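Sesquisabinene B synthase 2 (Santalum album, PDB 6A2A) probably converts farnesyl diphosphate into the sesquiterpene sesquisabinene B, using magnesium or manganese ions as a class I plant terpene synthase. Local coordinates at residues E77-L82 with N120-S125; F84-R89 with L213-R218; V106-Y111 with R129-N134. All coordinates share one frame; numbering follows the deposited sequence.

Interaction 1 of 3, residues E77-L82 with N120-S125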
loop_
_atom_site.group_PDB
_atom_site.type_symbol
_atom_site.label_atom_id
_atom_site.label_comp_id
_atom_site.label_asym_id
_atom_site.label_seq_id
_atom_site.Cartn_x
_atom_site.Cartn_y
_atom_site.Cartn_z
ATOM N N GLU A 77 18.080 -41.185 24.800
ATOM C CA GLU A 77 18.754 -42.118 23.935
ATOM C C GLU A 77 18.862 -41.482 22.540
ATOM O O GLU A 77 18.001 -40.673 22.177
ATOM C CB GLU A 77 18.004 -43.444 23.842
ATOM C CG GLU A 77 17.900 -44.182 25.177
ATOM C CD GLU A 77 19.239 -44.461 25.829
ATOM O OE1 GLU A 77 20.182 -44.858 25.126
ATOM O OE2 GLU A 77 19.320 -44.279 27.049
ATOM N N PRO A 78 19.931 -41.797 21.797
ATOM C CA PRO A 78 20.200 -41.096 20.531
ATOM C C PRO A 78 19.088 -41.276 19.488
ATOM O O PRO A 78 18.747 -40.316 18.776
ATOM C CB PRO A 78 21.463 -41.734 19.957
ATOM C CG PRO A 78 21.624 -43.014 20.781
ATOM C CD PRO A 78 21.114 -42.588 22.133
ATOM N N LEU A 79 18.554 -42.480 19.353
ATOM C CA LEU A 79 17.460 -42.642 18.374
ATOM C C LEU A 79 16.276 -41.777 18.797
ATOM O O LEU A 79 15.618 -41.143 17.953
ATOM C CB LEU A 79 17.074 -44.110 18.252
ATOM C CG LEU A 79 15.943 -44.382 17.265
ATOM C CD1 LEU A 79 16.330 -43.923 15.863
ATOM C CD2 LEU A 79 15.578 -45.856 17.275
ATOM N N THR A 80 15.998 -41.734 20.101
ATOM C CA THR A 80 14.860 -41.026 20.615
ATOM C C THR A 80 15.071 -39.530 20.354
ATOM O O THR A 80 14.153 -38.838 20.002
ATOM C CB THR A 80 14.654 -41.344 22.111
ATOM O OG1 THR A 80 14.432 -42.764 22.194
ATOM C CG2 THR A 80 13.491 -40.599 22.708
ATOM N N LYS A 81 16.299 -39.039 20.514
ATOM C CA LYS A 81 16.562 -37.638 20.256
ATOM C C LYS A 81 16.397 -37.358 18.748
ATOM O O LYS A 81 15.846 -36.334 18.413
ATOM C CB LYS A 81 17.964 -37.259 20.759
ATOM C CG LYS A 81 18.369 -35.795 20.585
ATOM C CD LYS A 81 17.397 -34.762 21.170
ATOM C CE LYS A 81 17.236 -34.792 22.678
ATOM N NZ LYS A 81 18.404 -34.217 23.370
ATOM N N LEU A 82 16.841 -38.236 17.877
ATOM C CA LEU A 82 16.677 -37.941 16.409
ATOM C C LEU A 82 15.176 -37.902 16.093
ATOM O O LEU A 82 14.702 -37.084 15.327
ATOM C CB LEU A 82 17.355 -38.998 15.559
ATOM C CG LEU A 82 18.886 -38.991 15.511
ATOM C CD1 LEU A 82 19.368 -40.032 14.570
ATOM C CD2 LEU A 82 19.481 -37.644 15.126
ATOM N N ASN A 120 19.702 -51.825 12.423
ATOM C CA ASN A 120 18.357 -51.314 12.581
ATOM C C ASN A 120 18.007 -50.417 11.386
ATOM O O ASN A 120 18.573 -49.333 11.327
ATOM C CB ASN A 120 18.288 -50.520 13.873
ATOM C CG ASN A 120 16.894 -50.032 14.179
ATOM O OD1 ASN A 120 16.157 -49.642 13.261
ATOM N ND2 ASN A 120 16.549 -50.017 15.457
ATOM N N LEU A 121 17.137 -50.858 10.484
ATOM C CA LEU A 121 16.873 -50.128 9.222
ATOM C C LEU A 121 16.286 -48.748 9.507
ATOM O O LEU A 121 16.751 -47.760 8.886
ATOM C CB LEU A 121 15.959 -50.926 8.307
ATOM C CG LEU A 121 15.698 -50.285 6.941
ATOM C CD1 LEU A 121 17.008 -50.110 6.147
ATOM C CD2 LEU A 121 14.680 -51.068 6.170
ATOM N N HIS A 122 15.310 -48.658 10.424
ATOM C CA HIS A 122 14.744 -47.356 10.785
ATOM C C HIS A 122 15.808 -46.388 11.305
ATOM O O HIS A 122 15.863 -45.248 10.901
ATOM C CB HIS A 122 13.637 -47.509 11.829
ATOM C CG HIS A 122 13.243 -46.240 12.491
ATOM N ND1 HIS A 122 12.629 -45.213 11.797
ATOM C CD2 HIS A 122 13.301 -45.857 13.775
ATOM C CE1 HIS A 122 12.349 -44.248 12.642
ATOM N NE2 HIS A 122 12.763 -44.618 13.881
ATOM N N ALA A 123 16.600 -46.803 12.291
ATOM C CA ALA A 123 17.537 -45.937 12.933
ATOM C C ALA A 123 18.651 -45.528 11.966
ATOM O O ALA A 123 19.093 -44.369 12.024
ATOM C CB ALA A 123 18.157 -46.614 14.140
ATOM N N THR A 124 19.066 -46.451 11.156
ATOM C CA THR A 124 20.148 -46.215 10.235
ATOM C C THR A 124 19.697 -45.147 9.230
ATOM O O THR A 124 20.450 -44.192 8.945
ATOM C CB THR A 124 20.577 -47.460 9.465
ATOM O OG1 THR A 124 21.140 -48.463 10.343
ATOM C CG2 THR A 124 21.629 -47.120 8.423
ATOM N N SER A 125 18.477 -45.319 8.766
ATOM C CA SER A 125 17.862 -44.479 7.706
ATOM C C SER A 125 17.633 -43.089 8.268
ATOM O O SER A 125 17.991 -42.062 7.645
ATOM C CB SER A 125 16.543 -45.102 7.240
ATOM O OG SER A 125 16.667 -46.330 6.535
#
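The imidazole of H122 meets L79 obliquely: methyl CD1 of L79 lies 4.1 Å from NE2 of H122, and its other methyl, CD2, comes near ring carbon CD2. At its two nitrogens the ring is tied elsewhere, ND1 to the hydroxyl of S165 on helix 160-170 and NE2 to the carboxylate of E83, one turn further along helix 78-90 from L79. Those two bonds fix the rotation of the ring, so L79 packs on a group that is held in place. Beside it sits A123, whose CB is 3.7 Å from CD1 of L79; CG of L79 stands anti to the backbone N (chi1 180°), which sends the isobutyl fork across to straddle that methyl. The alpha carbons of L79 and A123 are 6.4 Å apart, a close approach allowed by the small alanine. This joins the first turns of helices 78-90 and 121-133 in the mainly helical N-terminal domain of this plant terpene synthase. With an alanine at L79, the methyl of A123 and the flank of the H122 ring would probably lose the two methyls that pack on them, leaving a gap between the two helix starts. N120 is the N-cap of its helix: its OD1 takes the N-H of A123 at 3.0 Å, nearly straight at 173°, although that donor stands above the carbonyl plane.

Interaction 2 of 3, residues F84-R89 with L213-R218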
loop_
_atom_site.group_PDB
_atom_site.type_symbol
_atom_site.label_atom_id
_atom_site.label_comp_id
_atom_site.label_asym_id
_atom_site.label_seq_id
_atom_site.Cartn_x
_atom_site.Cartn_y
_atom_site.Cartn_z
ATOM N N PHE A 84 12.772 -37.018 18.042
ATOM C CA PHE A 84 12.175 -35.881 18.579
ATOM C C PHE A 84 12.469 -34.656 17.691
ATOM O O PHE A 84 11.547 -33.869 17.416
ATOM C CB PHE A 84 12.709 -35.617 19.985
ATOM C CG PHE A 84 11.937 -34.612 20.776
ATOM C CD1 PHE A 84 10.739 -34.955 21.369
ATOM C CD2 PHE A 84 12.399 -33.314 20.940
ATOM C CE1 PHE A 84 10.013 -34.033 22.092
ATOM C CE2 PHE A 84 11.663 -32.395 21.665
ATOM C CZ PHE A 84 10.472 -32.760 22.249
ATOM N N ILE A 85 13.722 -34.501 17.274
ATOM C CA ILE A 85 14.056 -33.309 16.433
ATOM C C ILE A 85 13.469 -33.481 15.016
ATOM O O ILE A 85 13.172 -32.457 14.365
ATOM C CB ILE A 85 15.574 -33.031 16.420
ATOM C CG1 ILE A 85 16.377 -34.205 15.878
ATOM C CG2 ILE A 85 16.064 -32.604 17.797
ATOM C CD1 ILE A 85 17.769 -33.847 15.432
ATOM N N ASP A 86 13.276 -34.696 14.529
ATOM C CA ASP A 86 12.518 -34.960 13.270
ATOM C C ASP A 86 11.081 -34.483 13.422
ATOM O O ASP A 86 10.569 -33.813 12.586
ATOM C CB ASP A 86 12.626 -36.391 12.811
ATOM C CG ASP A 86 12.172 -36.584 11.353
ATOM O OD1 ASP A 86 12.614 -35.731 10.512
ATOM O OD2 ASP A 86 11.460 -37.589 11.040
ATOM N N THR A 87 10.468 -34.767 14.576
ATOM C CA THR A 87 9.110 -34.291 14.928
ATOM C C THR A 87 9.036 -32.771 15.014
ATOM O O THR A 87 8.109 -32.144 14.480
ATOM C CB THR A 87 8.681 -34.923 16.282
ATOM O OG1 THR A 87 8.742 -36.324 16.085
ATOM C CG2 THR A 87 7.295 -34.529 16.696
ATOM N N VAL A 88 10.020 -32.156 15.632
ATOM C CA VAL A 88 10.060 -30.702 15.747
ATOM C C VAL A 88 10.064 -30.073 14.339
ATOM O O VAL A 88 9.366 -29.150 14.065
ATOM C CB VAL A 88 11.327 -30.225 16.529
ATOM C CG1 VAL A 88 11.509 -28.731 16.474
ATOM C CG2 VAL A 88 11.282 -30.640 17.969
ATOM N N ARG A 89 10.881 -30.618 13.480
ATOM C CA ARG A 89 11.001 -30.124 12.109
ATOM C C ARG A 89 9.700 -30.269 11.363
ATOM O O ARG A 89 9.221 -29.395 10.719
ATOM C CB ARG A 89 12.068 -30.922 11.388
ATOM C CG ARG A 89 12.178 -30.669 9.899
ATOM C CD ARG A 89 11.337 -31.614 9.096
ATOM N NE ARG A 89 11.394 -31.399 7.663
ATOM C CZ ARG A 89 12.261 -31.960 6.856
ATOM N NH1 ARG A 89 13.171 -32.772 7.319
ATOM N NH2 ARG A 89 12.206 -31.727 5.575
ATOM N N LEU A 213 4.206 -37.822 -1.988
ATOM C CA LEU A 213 5.435 -36.988 -2.043
ATOM C C LEU A 213 6.301 -37.319 -0.834
ATOM O O LEU A 213 5.814 -37.278 0.303
ATOM C CB LEU A 213 5.125 -35.489 -2.010
ATOM C CG LEU A 213 4.577 -34.864 -3.292
ATOM C CD1 LEU A 213 4.146 -33.438 -3.018
ATOM C CD2 LEU A 213 5.570 -34.912 -4.432
ATOM N N PRO A 214 7.591 -37.596 -1.045
ATOM C CA PRO A 214 8.469 -37.738 0.108
ATOM C C PRO A 214 8.582 -36.462 0.943
ATOM O O PRO A 214 8.370 -35.350 0.438
ATOM C CB PRO A 214 9.827 -38.156 -0.468
ATOM C CG PRO A 214 9.744 -37.766 -1.904
ATOM C CD PRO A 214 8.290 -37.772 -2.318
ATOM N N LEU A 215 8.907 -36.572 2.237
ATOM C CA LEU A 215 9.019 -35.476 3.092
ATOM C C LEU A 215 9.977 -34.411 2.518
ATOM O O LEU A 215 9.732 -33.211 2.661
ATOM C CB LEU A 215 9.513 -35.957 4.470
ATOM C CG LEU A 215 9.700 -34.887 5.520
ATOM C CD1 LEU A 215 8.416 -34.168 5.785
ATOM C CD2 LEU A 215 10.226 -35.465 6.838
ATOM N N HIS A 216 11.049 -34.886 1.913
ATOM C CA HIS A 216 12.100 -34.011 1.402
ATOM C C HIS A 216 11.525 -33.097 0.307
ATOM O O HIS A 216 12.099 -32.036 0.072
ATOM C CB HIS A 216 13.243 -34.860 0.836
ATOM C CG HIS A 216 14.476 -34.085 0.501
ATOM N ND1 HIS A 216 15.100 -33.274 1.413
ATOM C CD2 HIS A 216 15.257 -34.091 -0.610
ATOM C CE1 HIS A 216 16.216 -32.771 0.862
ATOM N NE2 HIS A 216 16.365 -33.290 -0.340
ATOM N N TRP A 217 10.486 -33.537 -0.393
ATOM C CA TRP A 217 9.898 -32.787 -1.544
ATOM C C TRP A 217 8.686 -31.928 -1.111
ATOM O O TRP A 217 8.105 -31.231 -1.941
ATOM C CB TRP A 217 9.525 -33.784 -2.637
ATOM C CG TRP A 217 10.700 -34.384 -3.350
ATOM C CD1 TRP A 217 12.022 -34.239 -3.039
ATOM C CD2 TRP A 217 10.639 -35.236 -4.488
ATOM N NE1 TRP A 217 12.793 -34.969 -3.900
ATOM C CE2 TRP A 217 11.974 -35.539 -4.841
ATOM C CE3 TRP A 217 9.614 -35.725 -5.286
ATOM C CZ2 TRP A 217 12.258 -36.341 -5.919
ATOM C CZ3 TRP A 217 9.907 -36.484 -6.379
ATOM C CH2 TRP A 217 11.214 -36.847 -6.660
ATOM N N ARG A 218 8.297 -31.935 0.147
ATOM C CA ARG A 218 7.123 -31.202 0.605
ATOM C C ARG A 218 7.526 -29.851 1.172
ATOM O O ARG A 218 8.653 -29.657 1.670
ATOM C CB ARG A 218 6.335 -32.055 1.627
ATOM C CG ARG A 218 5.637 -33.245 0.997
ATOM C CD ARG A 218 4.879 -34.144 2.022
ATOM N NE ARG A 218 4.046 -35.109 1.365
ATOM C CZ ARG A 218 2.813 -34.860 0.899
ATOM N NH1 ARG A 218 2.319 -33.629 0.929
ATOM N NH2 ARG A 218 2.124 -35.835 0.355
HETATM O O HOH W 1 14.529 -33.035 4.224
HETATM O O HOH W 2 10.388 -30.775 3.448
#
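The backbones stay well apart here, the nearest alpha carbons, those of R89 and L215, being 10.7 Å from each other, with helix 78-90 on one side and a short 3-10 turn (215-217) on the other. The long side chain of R89 covers most of the distance, and that of L215 comes to meet it from the opposite direction. L215 lays its methyl CD2 over the centre of one face of the R89 guanidinium, 4.0 Å from NH1 of R89, while CG of L215 comes equally near NH2. The arginine chain bends at chi2 (-92°), which helps turn that flat face to the leucine. Its NH1 forms a salt bridge with E133 of helix 121-133, whereas NH2 serves the 3-10 side through two waters in the guanidinium plane. Water 2 accepts from NH2 of R89 at 3.0 Å and donates both to O of L215, at 2.6 Å, and to O of R218, at 2.7 Å, so one solvent molecule joins the arginine to two backbone carbonyls. Water 1 also accepts from NH2 of R89 and lies 2.9 Å from ND1 of H216, in the plane of that ring. The contact ties helix 78-90 of the mainly helical N-terminal domain to the connection between helices 201-212 and 220-232, a turn which also meets the C-terminal part of the chain: H216 bonds N508 and R530, and the W217 ring stacks with W504 and H533. D86 brings OD1 only to the margin of L215, 4.4 Å from CD2, and its carboxylate is engaged by R129 in a salt bridge. Within the turn, NE of R218 donates to O of L213 at 3.0 Å, tilted from the carbonyl plane.

Interaction 3 of 3, residues V106-Y111 with R129-N134; sequences VMVSKY and RIMREN
The last turns of two helices, 98-110 and 121-133, come together here, with the alpha carbons of S109 and M131 7.5 Å apart. They belong to the mainly helical N-terminal domain of the terpene synthase, and this contact joins two helices that follow one another in the chain. M131 does nearly all the reaching. Its CG stands anti to the carbonyl carbon (chi1 -69°) and the chain bends at chi2, which carries the thioether closer to the other helix than its first bond would suggest. The terminal methyl CE then arrives between two neighbours: it is 3.7 Å from CG1 of V108, and at a similar distance from the backbone N and CA of S109. The sulfur is set against the serine as well, SD of M131 lying 3.8 Å from CB of S109. Thus it is the carbon side of the serine that faces the methionine, while the hydroxyl is turned back to its own helix. Further cover for M131 comes from V105 and from V138 in a loop, and V108 rests on W116, so the thioether sits in a buried apolar setting. At the end of helix 121-133, N134 folds its side chain back on the preceding turn: ND2 donates to O of I130 at 2.9 Å, almost straight at 177° and with the acceptor in the amide plane. On another side of that helix R129 and E133 form a salt bridge one turn apart, NH1 to OE2 at 3.0 Å. The hydroxyl OG of S109 bonds O of V106 at 2.6 Å, lying in the carbonyl plane on one of its lone pairs.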
loop_
_atom_site.group_PDB
_atom_site.type_symbol
_atom_site.label_atom_id
_atom_site.label_comp_id
_atom_site.label_asym_id
_atom_site.label_seq_id
_atom_site.Cartn_x
_atom_site.Cartn_y
_atom_site.Cartn_z
ATOM N N VAL A 106 24.540 -32.600 16.183
ATOM C CA VAL A 106 26.013 -32.710 16.334
ATOM C C VAL A 106 26.338 -33.729 17.449
ATOM O O VAL A 106 27.095 -34.680 17.223
ATOM C CB VAL A 106 26.636 -31.333 16.635
ATOM C CG1 VAL A 106 28.099 -31.460 17.042
ATOM C CG2 VAL A 106 26.508 -30.377 15.450
ATOM N N MET A 107 25.755 -33.511 18.601
ATOM C CA MET A 107 25.813 -34.487 19.764
ATOM C C MET A 107 25.581 -35.920 19.279
ATOM O O MET A 107 26.436 -36.817 19.464
ATOM C CB MET A 107 24.753 -34.153 20.815
ATOM C CG MET A 107 25.209 -33.173 21.892
ATOM S SD MET A 107 25.773 -33.990 23.410
ATOM C CE MET A 107 27.282 -33.073 23.735
ATOM N N VAL A 108 24.459 -36.181 18.592
ATOM C CA VAL A 108 24.234 -37.511 18.102
ATOM C C VAL A 108 25.373 -37.908 17.150
ATOM O O VAL A 108 25.747 -39.104 17.097
ATOM C CB VAL A 108 22.834 -37.686 17.461
ATOM C CG1 VAL A 108 22.654 -39.036 16.828
ATOM C CG2 VAL A 108 21.730 -37.447 18.462
ATOM N N SER A 109 25.965 -36.968 16.382
ATOM C CA SER A 109 26.982 -37.441 15.439
ATOM C C SER A 109 28.242 -37.869 16.226
ATOM O O SER A 109 29.033 -38.622 15.699
ATOM C CB SER A 109 27.312 -36.427 14.348
ATOM O OG SER A 109 28.064 -35.356 14.875
ATOM N N LYS A 110 28.361 -37.412 17.457
ATOM C CA LYS A 110 29.550 -37.631 18.342
ATOM C C LYS A 110 29.330 -38.798 19.325
ATOM O O LYS A 110 30.255 -39.188 20.045
ATOM C CB LYS A 110 29.823 -36.360 19.157
ATOM C CG LYS A 110 30.397 -35.171 18.392
ATOM C CD LYS A 110 31.053 -35.551 17.083
ATOM C CE LYS A 110 32.383 -34.869 16.841
ATOM N NZ LYS A 110 32.242 -33.632 16.037
ATOM N N TYR A 111 28.107 -39.315 19.436
ATOM C CA TYR A 111 27.829 -40.490 20.271
ATOM C C TYR A 111 28.723 -41.637 19.808
ATOM O O TYR A 111 28.709 -42.025 18.651
ATOM C CB TYR A 111 26.352 -40.862 20.154
ATOM C CG TYR A 111 25.846 -41.820 21.193
ATOM C CD1 TYR A 111 25.915 -43.186 20.994
ATOM C CD2 TYR A 111 25.236 -41.354 22.344
ATOM C CE1 TYR A 111 25.436 -44.071 21.945
ATOM C CE2 TYR A 111 24.744 -42.226 23.294
ATOM C CZ TYR A 111 24.837 -43.590 23.097
ATOM O OH TYR A 111 24.333 -44.439 24.054
ATOM N N ARG A 129 19.425 -39.653 7.168
ATOM C CA ARG A 129 18.685 -38.472 6.658
ATOM C C ARG A 129 18.934 -37.223 7.495
ATOM O O ARG A 129 19.189 -36.145 6.911
ATOM C CB ARG A 129 17.186 -38.764 6.543
ATOM C CG ARG A 129 16.377 -37.525 6.172
ATOM C CD ARG A 129 14.977 -37.879 5.681
ATOM N NE ARG A 129 14.144 -38.440 6.757
ATOM C CZ ARG A 129 13.582 -37.780 7.729
ATOM N NH1 ARG A 129 13.722 -36.464 7.844
ATOM N NH2 ARG A 129 12.837 -38.451 8.625
ATOM N N ILE A 130 18.817 -37.295 8.822
ATOM C CA ILE A 130 18.920 -36.154 9.673
ATOM C C ILE A 130 20.334 -35.585 9.570
ATOM O O ILE A 130 20.514 -34.372 9.606
ATOM C CB ILE A 130 18.563 -36.458 11.144
ATOM C CG1 ILE A 130 17.155 -37.045 11.307
ATOM C CG2 ILE A 130 18.729 -35.216 11.990
ATOM C CD1 ILE A 130 16.050 -36.048 11.128
ATOM N N MET A 131 21.310 -36.475 9.581
ATOM C CA MET A 131 22.728 -36.015 9.398
ATOM C C MET A 131 22.877 -35.220 8.084
ATOM O O MET A 131 23.341 -34.062 8.118
ATOM C CB MET A 131 23.672 -37.205 9.417
ATOM C CG MET A 131 23.810 -37.882 10.786
ATOM S SD MET A 131 24.316 -36.819 12.097
ATOM C CE MET A 131 23.826 -37.773 13.536
ATOM N N ARG A 132 22.462 -35.779 6.968
ATOM C CA ARG A 132 22.636 -35.117 5.680
ATOM C C ARG A 132 21.799 -33.848 5.586
ATOM O O ARG A 132 22.306 -32.828 5.031
ATOM C CB ARG A 132 22.352 -36.054 4.514
ATOM C CG ARG A 132 23.451 -37.077 4.261
ATOM C CD ARG A 132 23.358 -37.635 2.892
ATOM N NE ARG A 132 24.403 -38.580 2.540
ATOM C CZ ARG A 132 24.715 -38.941 1.303
ATOM N NH1 ARG A 132 24.084 -38.412 0.254
ATOM N NH2 ARG A 132 25.644 -39.856 1.111
ATOM N N GLU A 133 20.579 -33.834 6.109
ATOM C CA GLU A 133 19.809 -32.552 6.127
ATOM C C GLU A 133 20.585 -31.467 6.858
ATOM O O GLU A 133 20.345 -30.278 6.644
ATOM C CB GLU A 133 18.473 -32.753 6.854
ATOM C CG GLU A 133 17.527 -33.635 6.093
ATOM C CD GLU A 133 16.286 -34.051 6.884
ATOM O OE1 GLU A 133 16.284 -33.818 8.105
ATOM O OE2 GLU A 133 15.301 -34.486 6.239
ATOM N N ASN A 134 21.484 -31.869 7.784
ATOM C CA ASN A 134 22.194 -30.870 8.575
ATOM C C ASN A 134 23.658 -30.726 8.146
ATOM O O ASN A 134 24.437 -30.152 8.877
ATOM C CB ASN A 134 22.104 -31.187 10.065
ATOM C CG ASN A 134 20.755 -30.847 10.618
ATOM O OD1 ASN A 134 20.543 -29.710 11.006
ATOM N ND2 ASN A 134 19.815 -31.775 10.581
#

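Helix 121-133 is common to interactions 1 and 3, meeting helix 78-90 by its first turn and helix 98-110 by its last. Both are apolar, but interaction 3 is buried whereas interaction 1 is only partly so and includes a hydrogen-bonded histidine. Between them L82 packs on V108 and I130, so the three helices share one core. Interaction 2, likewise only partly buried, takes helix 78-90 further, toward the C-terminal part of the chain, and there the chemistry turns to charge and water. Two salt bridges, D86 to R129 and R89 to E133, connect it with interaction 3, and with the R129–E133 pair they make a continuous chain of alternating charges.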